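Local coordinates for protein nitrilotriacetate monooxygenase (Burkholderia pseudomallei, PDB 3SDO) that probably acts as an FMN-dependent monooxygenase of the NtaA/SnaA/DszA family, using molecular oxygen to oxidise its substrate, at residues A[113-116]-A[117-121]; A[105-108]-A[109-113]; A[206-210]-A[211-215]; A[430-434]-A[435-439]. One frame throughout, in Å; residues are numbered along the deposited sequence.

Interactions 2 and 1 come first along the chain and follow one another on helix 106-119, sharing F113, with centres about 12 Å apart. This helix joins parallel strands 94-100 and 124-129 of the TIM-barrel sheet. Interaction 3 follows in the loop before strand 215-218. Its centre is about 7 Å from that of interaction 1, which it meets through D117. Interaction 4, on helix 431-435 and the chain after it, lies about 12 Å from interaction 3, centre to centre. Its R432 donates to Q211 OE1 and Q213 O of interaction 3. The four thus form a chain of contacts from a helix touching the second subunit to the C-terminal part of the protein.

Interaction 1: A[113-116]-A[117-121]; sequences FASL and DLISG
S115 and I119 meet one turn apart on the outgoing half of a helix. I119 N donates to S115 O at 2.9 Å, nearly straight at 169°. The side chain of I119 lies alongside the same carbonyl, with I119 CG1 3.2 Å from S115 O. The I119 torsion (chi1 -70°), with CG1 beside the backbone N, puts CG1 next to S115 O. I119 CD1 reaches on to S115 OG at 3.8 Å. S115 OG itself bonds to S81 OG and E78 N of the second subunit, and F77 of that subunit packs on S115, L118 and I119.

The next turn closes on L116 O. S120 N donates to it at 2.9 Å. S120 OG also lies 2.8 Å from L116 O, but D117 O is a rival acceptor for that one proton. The D117 carboxylate has partners in the loop 206-215 and at A124 N.

G121 then leaves the helix with a positive phi of 73°. With two bonds back into the last turn, one of them G121 N to L118 O (3.2 Å), this is a Schellman motif. It ends the helix of a beta-alpha-beta unit in the TIM-barrel fold, just before strand 124-129.

Interaction 2: A[105-108]-A[109-113]; sequences EPYN and VARQF
N108 OD1 has two partners, a water that leads to R111 and Y140 OH of the second subunit. The water donates to N108 OD1 at 2.7 Å. It accepts from R111 NH1 at 3.0 Å, so it bridges side chains three residues apart on the helix.

R111 also packs against Y107, one turn back. R111 CD lies obliquely by the ring, 3.7 Å from Y107 CE2. R111 CG is 4.1 Å from Y107 CE2. The ring and the guanidinium planes are 40° apart. A bend in the R111 chain at chi3 (69°) turns the guanidinium away from the line of its aliphatic part. R111 NH2 forms a salt bridge with D61 of the second subunit, a residue predicted to bind FMN there, while the Q112 amide bonds to Q112 of that subunit and Y107 OH to P203 O of its own chain.

Backbone bonds run through the same turns. E105, at the N-cap position, accepts from V109 N through its O at 3.0 Å. A110 N donates to P106 O at 2.9 Å. R111 N donates to Y107 O at 3.1 Å, and so ties the two residues whose side chains pack. Q112 N donates to N108 O at 2.9 Å.

This is the start of helix 106-119, which follows strand 94-100. V109 and Q112 pack on M99 of that strand, helix 150-165 lies against P106, Y107 and A110, and helix 79-88 touches Q112 and F113.

Interaction 3: A[206-210]-A[211-215]; sequences IRRSP and QGQPV
S209 and Q211 are tied by a bond from Q211 N to S209 OG, 3.1 Å long. S209 OG sits between its own backbone N and carbonyl carbon (chi1 75°), which sets it near Q211 N. S209 OG also bonds to D117 OD2, so the hydroxyl has a partner on helix 106-119. G212 N donates to S209 O at 3.1 Å. The donor comes in well above the carbonyl plane.

The amide of Q211 has partners at both ends. Q211 NE2 bonds to D117 OD1 and A124 O, and Q211 OE1 accepts from R432 N.

R208 meets G212 and Q213 from the arm of the loop that enters the turn. G212 O stands over the centre of one guanidinium face, 3.5 Å above the plane, and is 3.3 Å from R208 CB. R208 NH2 also touches Q213 CG at 3.6 Å, with the guanidinium and amide planes 57° apart. The charge is met elsewhere: R208 forms salt bridges with D166 and D170, and NH2 bonds to K440 O. Q213 NE2 shares D166 with it. R208 O accepts from R207 NE at 2.8 Å, in the carbonyl plane.

G212 adopts backbone angles at which a CB would press on the preceding carbonyl. S209 to G212 make a type I beta turn, and the S209 OG bond adds an ST turn. Together they reverse the loop that leads into strand 215-218 of the TIM barrel.

Interaction 4: A[430-434]-A[435-439]; sequences TLRDH and LGLPY
L431 and L435 lie at an angle to each other, one turn apart on a short helix. L431 CD1 is 4.0 Å from L435 CG. L431 reaches this place because its CG is anti to the backbone N (chi1 -175°). The backbone bond from L435 N to L431 O, 3.0 Å, draws the same turn together.

R432 is extended from CG to NE and runs along the chain that leaves the helix. R432 CB is 4.0 Å from L437 CB. R432 CD is 3.4 Å from P438 O. R432 NH2 bonds to Q213 O.

T430 O stands over one face of the H434 ring, 3.3 Å above its plane. H434 NE2 bonds to K92 O. T430 and D433 form a capping box at the helix start: D433 N donates to T430 OG1, and T430 N to D433 OD2. A water links D433 OD1 and L437 O, donating to each at 2.8 Å.

At the other end G436 takes a positive phi of 74°. L437 N reaches back to R432 O at 2.8 Å, and the helix closes in a Schellman motif.

L431, R432 and L437 all pack on V215, so helix 431-435 and the chain after it lie against barrel strand 215-218. L431 also has a backbone bond with G122, between helix 106-119 and strand 124-129.

Interaction 1: A[113-116]-A[117-121]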
# COMPACT_ATOMS: atom_id res chain seq x y z
N PHE A 113 -1.74 -1.09 -7.73
CA PHE A 113 -3.12 -0.64 -7.98
C PHE A 113 -4.04 -1.70 -8.62
O PHE A 113 -5.21 -1.79 -8.25
CB PHE A 113 -3.16 0.68 -8.77
CG PHE A 113 -2.94 1.89 -7.93
CD1 PHE A 113 -3.92 2.35 -7.06
CD2 PHE A 113 -1.73 2.56 -7.96
CE1 PHE A 113 -3.72 3.47 -6.28
CE2 PHE A 113 -1.53 3.67 -7.15
CZ PHE A 113 -2.55 4.10 -6.30
N ALA A 114 -3.52 -2.51 -9.56
CA ALA A 114 -4.33 -3.62 -10.16
C ALA A 114 -4.73 -4.68 -9.11
O ALA A 114 -5.83 -5.23 -9.17
CB ALA A 114 -3.60 -4.27 -11.30
N SER A 115 -3.84 -4.91 -8.15
CA SER A 115 -4.07 -5.90 -7.11
C SER A 115 -5.11 -5.37 -6.12
O SER A 115 -6.04 -6.09 -5.75
CB SER A 115 -2.73 -6.29 -6.45
OG SER A 115 -2.85 -7.28 -5.44
N LEU A 116 -4.97 -4.12 -5.70
CA LEU A 116 -6.01 -3.47 -4.90
C LEU A 116 -7.37 -3.53 -5.63
O LEU A 116 -8.40 -3.87 -5.02
CB LEU A 116 -5.63 -2.02 -4.57
CG LEU A 116 -6.68 -1.09 -3.96
CD1 LEU A 116 -7.05 -1.58 -2.53
CD2 LEU A 116 -6.18 0.39 -3.96
N ASP A 117 -7.36 -3.24 -6.92
CA ASP A 117 -8.58 -3.24 -7.73
C ASP A 117 -9.21 -4.62 -7.78
O ASP A 117 -10.45 -4.72 -7.69
CB ASP A 117 -8.31 -2.73 -9.16
CG ASP A 117 -9.49 -1.96 -9.79
OD1 ASP A 117 -10.39 -1.46 -9.09
OD2 ASP A 117 -9.49 -1.85 -11.03
N LEU A 118 -8.40 -5.67 -7.94
CA LEU A 118 -8.93 -7.03 -8.03
C LEU A 118 -9.46 -7.51 -6.66
O LEU A 118 -10.54 -8.09 -6.56
CB LEU A 118 -7.88 -7.98 -8.57
CG LEU A 118 -8.38 -9.29 -9.16
CD1 LEU A 118 -9.23 -9.03 -10.43
CD2 LEU A 118 -7.19 -10.19 -9.49
N ILE A 119 -8.70 -7.25 -5.60
CA ILE A 119 -9.09 -7.65 -4.26
C ILE A 119 -10.41 -6.99 -3.85
O ILE A 119 -11.27 -7.62 -3.22
CB ILE A 119 -8.00 -7.31 -3.22
CG1 ILE A 119 -6.79 -8.22 -3.42
CG2 ILE A 119 -8.58 -7.44 -1.77
CD1 ILE A 119 -5.47 -7.75 -2.74
N SER A 120 -10.56 -5.72 -4.25
CA SER A 120 -11.69 -4.90 -3.88
C SER A 120 -12.90 -5.06 -4.81
O SER A 120 -13.92 -4.45 -4.58
CB SER A 120 -11.29 -3.40 -3.86
OG SER A 120 -11.04 -2.87 -5.17
N GLY A 121 -12.78 -5.84 -5.87
CA GLY A 121 -13.92 -6.02 -6.78
C GLY A 121 -14.19 -4.80 -7.66
O GLY A 121 -15.34 -4.54 -8.05

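Interaction 2: A[105-108]-A[109-113]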
# COMPACT_ATOMS: atom_id res chain seq x y z
N GLU A 105 8.12 3.14 -9.82
CA GLU A 105 8.30 2.45 -11.11
C GLU A 105 6.92 2.14 -11.68
O GLU A 105 6.09 1.54 -10.99
CB GLU A 105 9.11 1.17 -10.94
CG GLU A 105 10.59 1.39 -10.75
CD GLU A 105 11.36 1.68 -12.07
OE1 GLU A 105 10.81 1.48 -13.19
OE2 GLU A 105 12.53 2.09 -11.98
N PRO A 106 6.67 2.50 -12.95
CA PRO A 106 5.33 2.23 -13.51
C PRO A 106 4.89 0.76 -13.40
O PRO A 106 3.72 0.50 -13.17
CB PRO A 106 5.46 2.64 -14.98
CG PRO A 106 6.89 2.90 -15.22
CD PRO A 106 7.55 3.16 -13.93
N TYR A 107 5.81 -0.19 -13.55
CA TYR A 107 5.43 -1.60 -13.42
C TYR A 107 4.91 -1.91 -12.01
O TYR A 107 3.92 -2.63 -11.85
CB TYR A 107 6.57 -2.55 -13.82
CG TYR A 107 6.12 -3.96 -14.18
CD1 TYR A 107 5.62 -4.27 -15.45
CD2 TYR A 107 6.17 -4.99 -13.24
CE1 TYR A 107 5.22 -5.57 -15.79
CE2 TYR A 107 5.76 -6.29 -13.55
CZ TYR A 107 5.29 -6.57 -14.83
OH TYR A 107 4.88 -7.85 -15.13
N ASN A 108 5.56 -1.34 -11.00
CA ASN A 108 5.12 -1.54 -9.61
C ASN A 108 3.79 -0.84 -9.32
O ASN A 108 2.94 -1.38 -8.63
CB ASN A 108 6.19 -1.03 -8.61
CG ASN A 108 7.44 -1.89 -8.60
OD1 ASN A 108 7.38 -3.08 -8.90
ND2 ASN A 108 8.59 -1.29 -8.26
N VAL A 109 3.63 0.39 -9.82
CA VAL A 109 2.37 1.11 -9.67
C VAL A 109 1.23 0.33 -10.29
O VAL A 109 0.18 0.12 -9.67
CB VAL A 109 2.47 2.53 -10.29
CG1 VAL A 109 1.07 3.22 -10.29
CG2 VAL A 109 3.50 3.36 -9.50
N ALA A 110 1.44 -0.13 -11.51
CA ALA A 110 0.43 -0.90 -12.20
C ALA A 110 0.00 -2.14 -11.40
O ALA A 110 -1.21 -2.40 -11.23
CB ALA A 110 0.91 -1.26 -13.61
N ARG A 111 0.98 -2.89 -10.88
CA ARG A 111 0.70 -4.11 -10.12
C ARG A 111 -0.00 -3.82 -8.82
O ARG A 111 -0.95 -4.51 -8.47
CB ARG A 111 1.98 -4.89 -9.79
CG ARG A 111 2.68 -5.59 -10.96
CD ARG A 111 3.78 -6.49 -10.45
NE ARG A 111 3.26 -7.65 -9.73
CZ ARG A 111 3.88 -8.28 -8.73
NH1 ARG A 111 5.04 -7.85 -8.26
NH2 ARG A 111 3.30 -9.33 -8.18
N GLN A 112 0.46 -2.81 -8.09
CA GLN A 112 -0.07 -2.57 -6.76
C GLN A 112 -1.48 -2.05 -6.85
O GLN A 112 -2.35 -2.56 -6.15
CB GLN A 112 0.85 -1.65 -5.93
CG GLN A 112 2.16 -2.32 -5.57
CD GLN A 112 2.97 -1.55 -4.55
OE1 GLN A 112 3.02 -0.32 -4.57
NE2 GLN A 112 3.62 -2.27 -3.64
N PHE A 113 -1.74 -1.09 -7.73
CA PHE A 113 -3.12 -0.64 -7.98
C PHE A 113 -4.04 -1.70 -8.62
O PHE A 113 -5.21 -1.79 -8.25
CB PHE A 113 -3.16 0.68 -8.77
CG PHE A 113 -2.94 1.89 -7.93
CD1 PHE A 113 -3.92 2.35 -7.06
CD2 PHE A 113 -1.73 2.56 -7.96
CE1 PHE A 113 -3.72 3.47 -6.28
CE2 PHE A 113 -1.53 3.67 -7.15
CZ PHE A 113 -2.55 4.10 -6.30
O HOH W 1 5.66 -4.97 -7.96

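Interaction 3: A[206-210]-A[211-215]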
# COMPACT_ATOMS: atom_id res chain seq x y z
N ILE A 206 -0.89 -9.53 -13.70
CA ILE A 206 -2.20 -9.57 -13.05
C ILE A 206 -3.25 -9.06 -14.03
O ILE A 206 -2.97 -8.20 -14.89
CB ILE A 206 -2.20 -8.78 -11.74
CG1 ILE A 206 -3.52 -8.97 -11.00
CG2 ILE A 206 -1.91 -7.29 -12.02
CD1 ILE A 206 -3.52 -8.40 -9.57
N ARG A 207 -4.45 -9.61 -13.90
CA ARG A 207 -5.55 -9.34 -14.83
C ARG A 207 -6.26 -8.02 -14.52
O ARG A 207 -5.92 -7.32 -13.55
CB ARG A 207 -6.56 -10.49 -14.77
CG ARG A 207 -7.25 -10.68 -13.41
CD ARG A 207 -8.51 -11.48 -13.58
NE ARG A 207 -9.49 -10.72 -14.37
CZ ARG A 207 -10.48 -11.25 -15.06
NH1 ARG A 207 -10.66 -12.57 -15.06
NH2 ARG A 207 -11.30 -10.46 -15.75
N ARG A 208 -7.30 -7.75 -15.31
CA ARG A 208 -8.12 -6.54 -15.18
C ARG A 208 -9.26 -6.79 -14.18
O ARG A 208 -9.64 -7.91 -13.98
CB ARG A 208 -8.66 -6.14 -16.56
CG ARG A 208 -7.56 -5.95 -17.59
CD ARG A 208 -8.06 -5.63 -19.01
NE ARG A 208 -8.22 -4.21 -19.23
CZ ARG A 208 -9.38 -3.55 -19.36
NH1 ARG A 208 -10.53 -4.19 -19.26
NH2 ARG A 208 -9.37 -2.24 -19.55
N SER A 209 -9.78 -5.72 -13.57
CA SER A 209 -10.81 -5.80 -12.53
C SER A 209 -12.23 -5.75 -13.09
O SER A 209 -12.42 -5.61 -14.30
CB SER A 209 -10.64 -4.62 -11.55
OG SER A 209 -11.09 -3.39 -12.13
N PRO A 210 -13.23 -5.84 -12.21
CA PRO A 210 -14.58 -5.67 -12.72
C PRO A 210 -14.92 -4.25 -13.19
O PRO A 210 -15.97 -4.07 -13.79
CB PRO A 210 -15.44 -6.07 -11.52
CG PRO A 210 -14.58 -7.05 -10.76
CD PRO A 210 -13.23 -6.43 -10.85
N GLN A 211 -14.05 -3.25 -12.99
CA GLN A 211 -14.28 -1.93 -13.61
C GLN A 211 -13.30 -1.64 -14.75
O GLN A 211 -13.27 -0.54 -15.31
CB GLN A 211 -14.25 -0.82 -12.57
CG GLN A 211 -12.91 -0.63 -11.87
CD GLN A 211 -12.90 0.58 -10.97
OE1 GLN A 211 -13.82 1.41 -10.99
NE2 GLN A 211 -11.84 0.71 -10.18
N GLY A 212 -12.51 -2.65 -15.12
CA GLY A 212 -11.59 -2.58 -16.27
C GLY A 212 -10.20 -2.15 -15.85
O GLY A 212 -9.24 -2.93 -15.94
N GLN A 213 -10.12 -0.90 -15.40
CA GLN A 213 -8.92 -0.33 -14.83
C GLN A 213 -9.31 0.60 -13.69
O GLN A 213 -10.45 1.12 -13.64
CB GLN A 213 -8.20 0.55 -15.85
CG GLN A 213 -7.81 -0.11 -17.15
CD GLN A 213 -6.99 0.83 -18.03
OE1 GLN A 213 -6.93 2.05 -17.78
NE2 GLN A 213 -6.35 0.28 -19.04
N PRO A 214 -8.36 0.87 -12.79
CA PRO A 214 -8.63 1.82 -11.74
C PRO A 214 -8.91 3.22 -12.30
O PRO A 214 -8.43 3.57 -13.38
CB PRO A 214 -7.34 1.82 -10.91
CG PRO A 214 -6.66 0.56 -11.22
CD PRO A 214 -7.06 0.17 -12.60
N VAL A 215 -9.72 3.98 -11.57
CA VAL A 215 -10.10 5.35 -11.95
C VAL A 215 -8.93 6.34 -11.70
O VAL A 215 -8.25 6.29 -10.65
CB VAL A 215 -11.36 5.78 -11.19
CG1 VAL A 215 -11.83 7.18 -11.62
CG2 VAL A 215 -12.48 4.75 -11.41

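Interaction 4: A[430-434]-A[435-439]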
# COMPACT_ATOMS: atom_id res chain seq x y z
N THR A 430 -18.99 -1.12 -8.71
CA THR A 430 -17.63 -0.57 -8.89
C THR A 430 -17.56 0.93 -8.61
O THR A 430 -18.59 1.60 -8.55
CB THR A 430 -17.17 -0.81 -10.35
OG1 THR A 430 -17.99 -0.05 -11.23
CG2 THR A 430 -17.24 -2.33 -10.76
N LEU A 431 -16.35 1.45 -8.49
CA LEU A 431 -16.14 2.88 -8.41
C LEU A 431 -16.66 3.61 -9.67
O LEU A 431 -17.39 4.58 -9.56
CB LEU A 431 -14.68 3.24 -8.15
CG LEU A 431 -14.42 4.75 -7.94
CD1 LEU A 431 -15.45 5.35 -6.96
CD2 LEU A 431 -12.94 4.97 -7.44
N ARG A 432 -16.32 3.11 -10.86
CA ARG A 432 -16.92 3.64 -12.11
C ARG A 432 -18.47 3.69 -12.02
O ARG A 432 -19.08 4.73 -12.31
CB ARG A 432 -16.44 2.85 -13.33
CG ARG A 432 -14.96 3.12 -13.63
CD ARG A 432 -14.47 2.45 -14.93
NE ARG A 432 -13.02 2.56 -14.96
CZ ARG A 432 -12.36 3.62 -15.39
NH1 ARG A 432 -12.99 4.65 -15.91
NH2 ARG A 432 -11.04 3.65 -15.29
N ASP A 433 -19.10 2.59 -11.61
CA ASP A 433 -20.56 2.56 -11.43
C ASP A 433 -21.09 3.68 -10.53
O ASP A 433 -22.10 4.34 -10.86
CB ASP A 433 -21.01 1.25 -10.78
CG ASP A 433 -20.87 0.03 -11.67
OD1 ASP A 433 -20.79 0.15 -12.93
OD2 ASP A 433 -20.87 -1.07 -11.07
N HIS A 434 -20.44 3.89 -9.38
CA HIS A 434 -20.86 4.93 -8.44
C HIS A 434 -20.79 6.29 -9.10
O HIS A 434 -21.66 7.14 -8.87
CB HIS A 434 -19.95 5.01 -7.20
CG HIS A 434 -19.91 3.78 -6.38
ND1 HIS A 434 -20.90 2.82 -6.41
CD2 HIS A 434 -18.98 3.34 -5.48
CE1 HIS A 434 -20.57 1.83 -5.59
NE2 HIS A 434 -19.43 2.13 -5.00
N LEU A 435 -19.71 6.53 -9.84
CA LEU A 435 -19.46 7.84 -10.44
C LEU A 435 -20.17 8.02 -11.77
O LEU A 435 -20.10 9.10 -12.35
CB LEU A 435 -17.95 8.10 -10.60
CG LEU A 435 -17.10 8.07 -9.32
CD1 LEU A 435 -15.62 8.34 -9.61
CD2 LEU A 435 -17.67 9.04 -8.25
N GLY A 436 -20.84 6.98 -12.25
CA GLY A 436 -21.56 7.04 -13.50
C GLY A 436 -20.62 7.04 -14.68
O GLY A 436 -20.96 7.55 -15.75
N LEU A 437 -19.41 6.49 -14.48
CA LEU A 437 -18.45 6.33 -15.58
C LEU A 437 -18.66 4.97 -16.25
O LEU A 437 -18.98 3.99 -15.59
CB LEU A 437 -17.02 6.42 -15.05
CG LEU A 437 -16.60 7.75 -14.44
CD1 LEU A 437 -15.28 7.59 -13.69
CD2 LEU A 437 -16.48 8.85 -15.49
N PRO A 438 -18.46 4.90 -17.58
CA PRO A 438 -18.57 3.62 -18.27
C PRO A 438 -17.40 2.68 -17.95
O PRO A 438 -16.28 3.13 -17.74
CB PRO A 438 -18.54 4.00 -19.75
CG PRO A 438 -18.08 5.38 -19.82
CD PRO A 438 -18.23 6.03 -18.49
N TYR A 439 -17.71 1.39 -17.91
CA TYR A 439 -16.71 0.33 -17.81
C TYR A 439 -15.55 0.62 -18.76
O TYR A 439 -15.76 1.00 -19.90
CB TYR A 439 -17.37 -1.04 -18.10
CG TYR A 439 -16.38 -2.17 -18.11
CD1 TYR A 439 -15.76 -2.58 -19.30
CD2 TYR A 439 -15.99 -2.79 -16.93
CE1 TYR A 439 -14.82 -3.59 -19.31
CE2 TYR A 439 -15.07 -3.81 -16.93
CZ TYR A 439 -14.48 -4.20 -18.11
OH TYR A 439 -13.56 -5.20 -18.08
O HOH W 2 -19.15 1.27 -14.89